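Long-range contacts in lovastatin nonaketide synthase, polyketide synthase component (Aspergillus terreus, PDB 7CPX), which builds the dihydromonacolin L nonaketide from nine malonyl-CoA units, using NADPH and S-adenosyl-L-methionine, as a core step of lovastatin biosynthesis: residues I266-E272 / I444-Y448; A1946-E1950 / M1977-G1982; A723-P727 / V826-H830. The protein carries 2 engineered substitutions. All coordinates share one frame; numbering follows the deposited sequence.

The three contacts sample distant parts of one multidomain chain and touch nowhere. Contact 1 (266-272 with 444-448) joins two strands of the ketosynthase, and contact 3 (723-727 with 826-830) fastens a loop to a helix in the malonyl-CoA:ACP transacylase; their centres are about 63 Å apart, on the same side of the centre of the chain. Contact 2 (1946-1950 with 1977-1982) packs two helices beside a five-stranded parallel sheet on the opposite side from contact 1, its centre about 110 Å from that of contact 1 and about 127 Å from that of contact 3. None lies at a proposed catalytic residue or at the NADP pocket, but the loop of contact 3 belongs to the LovC-binding region.

Contact 1: residues I266-E272 / I444-Y448; sequences IECVIRE and IIEEY
Ile266 sets its CD1 methyl over the centre of one face of the Tyr448 ring, a CH-pi contact with CD1 3.5 Å from the ring centroid and 8° off the ring normal. The pair flanks an antiparallel strand pairing, between strands 268-277 and 439-446, within the mixed beta-sheet core of the thiolase-fold ketosynthase. Tyr448 turns CG anti to its backbone N (chi1 175°), which swings the ring against Ile266, while its CB meets Val269 CG2 at 4.2 Å. Leu256 and Leu260 of helix 256-261 touch both Ile266 and Tyr448. Along the strands, Cys268 SG rests on Ile445 CG2, and Ile270 CG1 is 4.4 Å from Ile445 CG1. Beta-branched isoleucines suit extended strands and present a broad apolar face, on which Leu377 of helix 369-386 packs.

The backbone holds the register with paired bonds between Val269 and Glu446, Val269 N to Glu446 O being 2.9 Å. Further on, Arg271 and Glu272 both face Ile444, a classic beta bulge; Ile444 O accepts weak bonds from the N of each, whereas Ile444 N makes a straight 2.7 Å bond to Glu272 O.

At the polar edge Arg271 and Glu446 form a salt bridge, their guanidinium and carboxylate planes standing 78° apart. Both ends have second partners, since Arg428 also pairs with Glu446 OE2 and Ala303 O takes Arg271 NH2. Within the bridge Glu446 OE2 offers its syn lone pair, close to the guanidinium plane, to Arg271 NH1 at 3.1 Å.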
# COMPACT_ATOMS: atom_id res chain seq x y z
N ILE A 266 29.00 -45.10 24.73
CA ILE A 266 29.78 -43.93 24.34
C ILE A 266 29.85 -43.85 22.82
O ILE A 266 30.15 -44.84 22.14
CB ILE A 266 31.18 -43.99 24.96
CG1 ILE A 266 31.10 -43.69 26.45
CG2 ILE A 266 32.10 -43.02 24.24
CD1 ILE A 266 32.36 -44.01 27.22
N GLU A 267 29.57 -42.66 22.29
CA GLU A 267 29.74 -42.40 20.87
C GLU A 267 31.17 -41.96 20.55
O GLU A 267 31.74 -42.39 19.54
CB GLU A 267 28.75 -41.33 20.40
CG GLU A 267 27.30 -41.76 20.47
CD GLU A 267 26.37 -40.78 19.77
OE1 GLU A 267 26.84 -39.69 19.40
OE2 GLU A 267 25.18 -41.11 19.59
N CYS A 268 31.75 -41.11 21.39
CA CYS A 268 33.15 -40.72 21.19
C CYS A 268 33.62 -40.02 22.45
O CYS A 268 32.88 -39.86 23.41
CB CYS A 268 33.32 -39.83 19.96
SG CYS A 268 32.52 -38.22 20.08
N VAL A 269 34.88 -39.59 22.43
CA VAL A 269 35.51 -38.92 23.56
C VAL A 269 36.02 -37.57 23.07
O VAL A 269 36.97 -37.51 22.28
CB VAL A 269 36.65 -39.76 24.15
CG1 VAL A 269 37.60 -38.87 24.94
CG2 VAL A 269 36.10 -40.85 25.04
N ILE A 270 35.42 -36.49 23.56
CA ILE A 270 35.93 -35.15 23.35
C ILE A 270 37.06 -34.95 24.36
O ILE A 270 36.82 -34.65 25.54
CB ILE A 270 34.84 -34.09 23.50
CG1 ILE A 270 33.70 -34.37 22.52
CG2 ILE A 270 35.41 -32.70 23.24
CD1 ILE A 270 32.55 -33.41 22.64
N ARG A 271 38.30 -35.17 23.91
CA ARG A 271 39.44 -35.06 24.81
C ARG A 271 39.67 -33.62 25.24
O ARG A 271 39.97 -33.35 26.41
CB ARG A 271 40.68 -35.62 24.11
CG ARG A 271 41.97 -35.48 24.90
CD ARG A 271 43.06 -36.34 24.28
NE ARG A 271 44.31 -36.26 25.03
CZ ARG A 271 45.31 -37.13 24.90
NH1 ARG A 271 45.22 -38.17 24.09
NH2 ARG A 271 46.41 -36.95 25.61
N GLU A 272 39.54 -32.68 24.31
CA GLU A 272 39.76 -31.27 24.61
C GLU A 272 39.03 -30.43 23.58
O GLU A 272 38.88 -30.84 22.42
CB GLU A 272 41.25 -30.93 24.62
CG GLU A 272 41.58 -29.52 25.05
CD GLU A 272 41.21 -29.25 26.50
OE1 GLU A 272 40.90 -30.22 27.22
OE2 GLU A 272 41.23 -28.07 26.91
N ILE A 444 39.18 -31.67 19.89
CA ILE A 444 39.92 -32.90 19.63
C ILE A 444 39.04 -34.05 20.10
O ILE A 444 38.62 -34.09 21.26
CB ILE A 444 41.28 -32.90 20.35
CG1 ILE A 444 42.11 -31.70 19.90
CG2 ILE A 444 42.02 -34.19 20.07
CD1 ILE A 444 43.43 -31.55 20.63
N ILE A 445 38.76 -34.99 19.19
CA ILE A 445 37.86 -36.09 19.47
C ILE A 445 38.59 -37.39 19.20
O ILE A 445 39.55 -37.44 18.42
CB ILE A 445 36.57 -35.99 18.63
CG1 ILE A 445 35.98 -34.59 18.76
CG2 ILE A 445 35.56 -37.04 19.06
CD1 ILE A 445 34.70 -34.38 17.99
N GLU A 446 38.15 -38.45 19.87
CA GLU A 446 38.80 -39.75 19.75
C GLU A 446 37.75 -40.84 19.90
O GLU A 446 36.64 -40.60 20.39
CB GLU A 446 39.89 -39.92 20.82
CG GLU A 446 40.98 -38.87 20.77
CD GLU A 446 42.03 -39.07 21.85
OE1 GLU A 446 41.81 -39.92 22.73
OE2 GLU A 446 43.07 -38.38 21.81
N GLU A 447 38.10 -42.03 19.44
CA GLU A 447 37.25 -43.19 19.68
C GLU A 447 37.40 -43.63 21.13
O GLU A 447 38.49 -43.58 21.70
CB GLU A 447 37.62 -44.34 18.74
CG GLU A 447 38.98 -44.98 19.03
CD GLU A 447 39.25 -46.18 18.15
OE1 GLU A 447 38.28 -46.87 17.77
OE2 GLU A 447 40.44 -46.43 17.85
N TYR A 448 36.29 -44.07 21.72
CA TYR A 448 36.37 -44.65 23.05
C TYR A 448 36.91 -46.07 22.93
O TYR A 448 36.31 -46.92 22.26
CB TYR A 448 35.00 -44.65 23.73
CG TYR A 448 35.01 -45.35 25.06
CD1 TYR A 448 35.90 -44.97 26.06
CD2 TYR A 448 34.15 -46.41 25.32
CE1 TYR A 448 35.92 -45.62 27.27
CE2 TYR A 448 34.17 -47.06 26.54
CZ TYR A 448 35.05 -46.66 27.51
OH TYR A 448 35.08 -47.31 28.72

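Contact 2: residues A1946-E1950 / M1977-G1982; sequences AVLAE and MLLHAG
Leu1978 points its CD2 methyl at Ala1946, lying 3.5 Å from Ala1946 CB, and also reaches Ala1949 CB at 4.2 Å. One leucine branch thus rests against two alanines a turn apart, whose short side chains leave a shallow surface for it. With CG anti to the carbonyl carbon (chi1 -75°), the leucine leans across the gap although its CB starts out along the flank of its helix. The small Ala1981 lies beside it: its CB packs on Glu1950 CG at 3.7 Å and, more loosely, on Ala1946 CB.

Glu1950 bends at chi2 (-63°), so that its CG methylene stays on Ala1981 while the carboxylate folds over the backbone of Gly1982, where no side chain intervenes. Glu1950 OE2 is 3.9 Å from Gly1982 N, too far for a bond, and that N is already given to Leu1978 O within its own helix. Burial of the acid near that carbonyl would probably raise its pKa.

The segment axes cross at -45° and come within 9.4 Å. Helix 1972-1985 forms the crossover between parallel strands 1964-1968 and 1988-1993 of a Rossmann-like sheet, and helix 1935-1953 lies alongside, with Glu1950 touching Val1989 and Leu2094 of helix 2085-2095 packing on Val1947 and Ala1981.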
# COMPACT_ATOMS: atom_id res chain seq x y z
N ALA A 1946 -29.47 34.12 -21.39
CA ALA A 1946 -30.86 33.69 -21.29
C ALA A 1946 -31.45 33.39 -22.66
O ALA A 1946 -32.15 32.39 -22.83
CB ALA A 1946 -31.68 34.76 -20.57
N VAL A 1947 -31.19 34.25 -23.64
CA VAL A 1947 -31.71 34.04 -24.98
C VAL A 1947 -31.08 32.80 -25.60
O VAL A 1947 -31.74 32.05 -26.32
CB VAL A 1947 -31.49 35.28 -25.85
CG1 VAL A 1947 -31.87 35.00 -27.29
CG2 VAL A 1947 -32.30 36.45 -25.31
N LEU A 1948 -29.80 32.56 -25.33
CA LEU A 1948 -29.17 31.33 -25.78
C LEU A 1948 -29.90 30.12 -25.20
O LEU A 1948 -30.22 29.16 -25.92
CB LEU A 1948 -27.70 31.32 -25.38
CG LEU A 1948 -26.80 30.14 -25.79
CD1 LEU A 1948 -27.18 28.84 -25.09
CD2 LEU A 1948 -26.79 29.95 -27.30
N ALA A 1949 -30.16 30.15 -23.89
CA ALA A 1949 -30.84 29.03 -23.25
C ALA A 1949 -32.22 28.81 -23.85
O ALA A 1949 -32.63 27.67 -24.11
CB ALA A 1949 -30.94 29.26 -21.75
N GLU A 1950 -32.96 29.90 -24.09
CA GLU A 1950 -34.31 29.77 -24.63
C GLU A 1950 -34.29 29.31 -26.08
O GLU A 1950 -35.21 28.59 -26.51
CB GLU A 1950 -35.04 31.11 -24.52
CG GLU A 1950 -35.19 31.63 -23.10
CD GLU A 1950 -36.02 30.72 -22.23
OE1 GLU A 1950 -36.90 30.02 -22.77
OE2 GLU A 1950 -35.79 30.70 -21.00
N MET A 1977 -34.06 37.48 -15.58
CA MET A 1977 -34.09 37.66 -17.02
C MET A 1977 -34.49 36.38 -17.74
O MET A 1977 -35.13 36.43 -18.79
CB MET A 1977 -32.74 38.16 -17.51
CG MET A 1977 -32.33 39.50 -16.91
SD MET A 1977 -33.54 40.81 -17.18
CE MET A 1977 -32.61 42.24 -16.65
N LEU A 1978 -34.13 35.21 -17.19
CA LEU A 1978 -34.59 33.95 -17.74
C LEU A 1978 -36.10 33.82 -17.61
O LEU A 1978 -36.77 33.34 -18.53
CB LEU A 1978 -33.89 32.79 -17.04
CG LEU A 1978 -32.44 32.55 -17.43
CD1 LEU A 1978 -31.72 31.75 -16.35
CD2 LEU A 1978 -32.36 31.82 -18.76
N LEU A 1979 -36.65 34.23 -16.46
CA LEU A 1979 -38.10 34.22 -16.32
C LEU A 1979 -38.75 35.14 -17.34
O LEU A 1979 -39.76 34.79 -17.96
CB LEU A 1979 -38.49 34.63 -14.90
CG LEU A 1979 -38.17 33.61 -13.81
CD1 LEU A 1979 -38.42 34.20 -12.43
CD2 LEU A 1979 -38.99 32.34 -14.00
N HIS A 1980 -38.18 36.34 -17.53
CA HIS A 1980 -38.73 37.26 -18.52
C HIS A 1980 -38.68 36.65 -19.92
O HIS A 1980 -39.65 36.75 -20.69
CB HIS A 1980 -37.96 38.58 -18.49
CG HIS A 1980 -38.21 39.39 -17.26
ND1 HIS A 1980 -39.38 39.29 -16.53
CD2 HIS A 1980 -37.45 40.32 -16.63
CE1 HIS A 1980 -39.32 40.13 -15.51
NE2 HIS A 1980 -38.16 40.76 -15.54
N ALA A 1981 -37.55 36.03 -20.28
CA ALA A 1981 -37.41 35.44 -21.60
C ALA A 1981 -38.38 34.29 -21.80
O ALA A 1981 -38.97 34.13 -22.88
CB ALA A 1981 -35.97 34.98 -21.82
N GLY A 1982 -38.56 33.46 -20.77
CA GLY A 1982 -39.53 32.38 -20.86
C GLY A 1982 -40.94 32.89 -21.03
O GLY A 1982 -41.72 32.34 -21.81

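Contact 3: residues A723-P727 / V826-H830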
# COMPACT_ATOMS: atom_id res chain seq x y z
N ALA A 723 -11.35 -73.07 52.76
CA ALA A 723 -10.70 -71.80 53.03
C ALA A 723 -11.64 -70.64 52.73
O ALA A 723 -12.48 -70.73 51.84
CB ALA A 723 -9.42 -71.67 52.22
N SER A 724 -11.48 -69.55 53.48
CA SER A 724 -12.29 -68.34 53.29
C SER A 724 -11.48 -67.38 52.42
O SER A 724 -10.78 -66.50 52.91
CB SER A 724 -12.65 -67.71 54.63
OG SER A 724 -13.46 -66.56 54.45
N ASN A 725 -11.59 -67.57 51.10
CA ASN A 725 -10.82 -66.74 50.17
C ASN A 725 -11.30 -65.29 50.19
O ASN A 725 -10.48 -64.37 50.02
CB ASN A 725 -10.92 -67.31 48.76
CG ASN A 725 -10.45 -68.75 48.68
OD1 ASN A 725 -9.46 -69.13 49.31
ND2 ASN A 725 -11.15 -69.56 47.91
N SER A 726 -12.59 -65.07 50.39
CA SER A 726 -13.15 -63.72 50.39
C SER A 726 -14.43 -63.75 51.20
O SER A 726 -14.94 -64.83 51.55
CB SER A 726 -13.42 -63.23 48.96
OG SER A 726 -14.50 -63.93 48.37
N PRO A 727 -14.99 -62.59 51.53
CA PRO A 727 -16.26 -62.58 52.27
C PRO A 727 -17.37 -63.33 51.55
O PRO A 727 -18.25 -63.90 52.21
CB PRO A 727 -16.58 -61.08 52.40
CG PRO A 727 -15.26 -60.40 52.29
CD PRO A 727 -14.47 -61.22 51.33
N VAL A 826 -8.19 -72.09 56.65
CA VAL A 826 -7.43 -70.95 56.16
C VAL A 826 -8.37 -69.76 56.03
O VAL A 826 -9.34 -69.81 55.27
CB VAL A 826 -6.76 -71.27 54.81
CG1 VAL A 826 -5.88 -70.11 54.37
CG2 VAL A 826 -5.94 -72.55 54.91
N LEU A 827 -8.08 -68.70 56.78
CA LEU A 827 -8.81 -67.44 56.66
C LEU A 827 -8.04 -66.48 55.75
O LEU A 827 -7.55 -65.43 56.17
CB LEU A 827 -9.05 -66.83 58.04
CG LEU A 827 -10.12 -67.51 58.90
CD1 LEU A 827 -9.67 -68.90 59.35
CD2 LEU A 827 -10.47 -66.65 60.10
N PHE A 828 -7.95 -66.86 54.48
CA PHE A 828 -7.22 -66.06 53.51
C PHE A 828 -7.80 -64.65 53.40
O PHE A 828 -7.06 -63.67 53.29
CB PHE A 828 -7.23 -66.75 52.15
CG PHE A 828 -6.65 -65.93 51.04
CD1 PHE A 828 -5.28 -65.83 50.88
CD2 PHE A 828 -7.48 -65.25 50.16
CE1 PHE A 828 -4.75 -65.08 49.86
CE2 PHE A 828 -6.95 -64.49 49.14
CZ PHE A 828 -5.58 -64.40 48.99
N SER A 829 -9.13 -64.54 53.45
CA SER A 829 -9.76 -63.23 53.37
C SER A 829 -9.34 -62.35 54.54
O SER A 829 -9.06 -61.16 54.36
CB SER A 829 -11.28 -63.39 53.35
OG SER A 829 -11.92 -62.13 53.17
N HIS A 830 -9.29 -62.92 55.75
CA HIS A 830 -8.89 -62.14 56.91
C HIS A 830 -7.44 -61.67 56.80
O HIS A 830 -7.12 -60.53 57.15
CB HIS A 830 -9.09 -62.95 58.19
CG HIS A 830 -8.95 -62.15 59.44
ND1 HIS A 830 -9.56 -60.93 59.62
CD2 HIS A 830 -8.28 -62.41 60.59
CE1 HIS A 830 -9.26 -60.46 60.82
NE2 HIS A 830 -8.49 -61.34 61.43
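In the malonyl-CoA:ACP transacylase domain, a loop of the LovC-binding region is pinned to the first turn of helix 828-838, with Ser724 against Val826 and Ser829 at the centre. Ser724 gives its backbone N to Val826 O at 2.8 Å, in a nearly straight bond, and takes Ser829 N on its own O at 2.6 Å. The first N-H groups of a helix find no carbonyl within the helix, and here the loop supplies one. Leu827 holds the N-cap position without a polar side chain of its own. Beside these bonds, Ala723 CB packs on Val826 CB at 3.7 Å, a small methyl allowing the two backbones to come close.

The helix whose first turn receives this carbonyl leads on to strand 844-848 of the five-stranded parallel sheet at the core of the acyltransferase fold, and Leu827 is tied by a backbone bond to Ser800. Phe828 takes CG anti to its backbone N (chi1 173°), carrying the ring alongside Asn725 to where it touches the GxSxG sequence around Ser656, consistent with a nucleophile elbow. Asn725 O lies at the ring edge, near its plane, and is 3.1 Å from Phe828 CD2; the weakly positive C-H edge of the ring, not its electron-rich face, is the side turned to the carbonyl oxygen.

Ser829, small enough to fit against the loop backbone, is covered by Ser726 and Pro727. Its OG approaches Ser726 CA at 3.4 Å and Pro727 CD at 3.3 Å, the rigid proline ring lying alongside the hydroxyl. Across from them runs helix 855-865, whose Thr861 touches Ser726, Pro727 and Ser829 and makes a weak hydrogen bond through OG1 to Asn725 O.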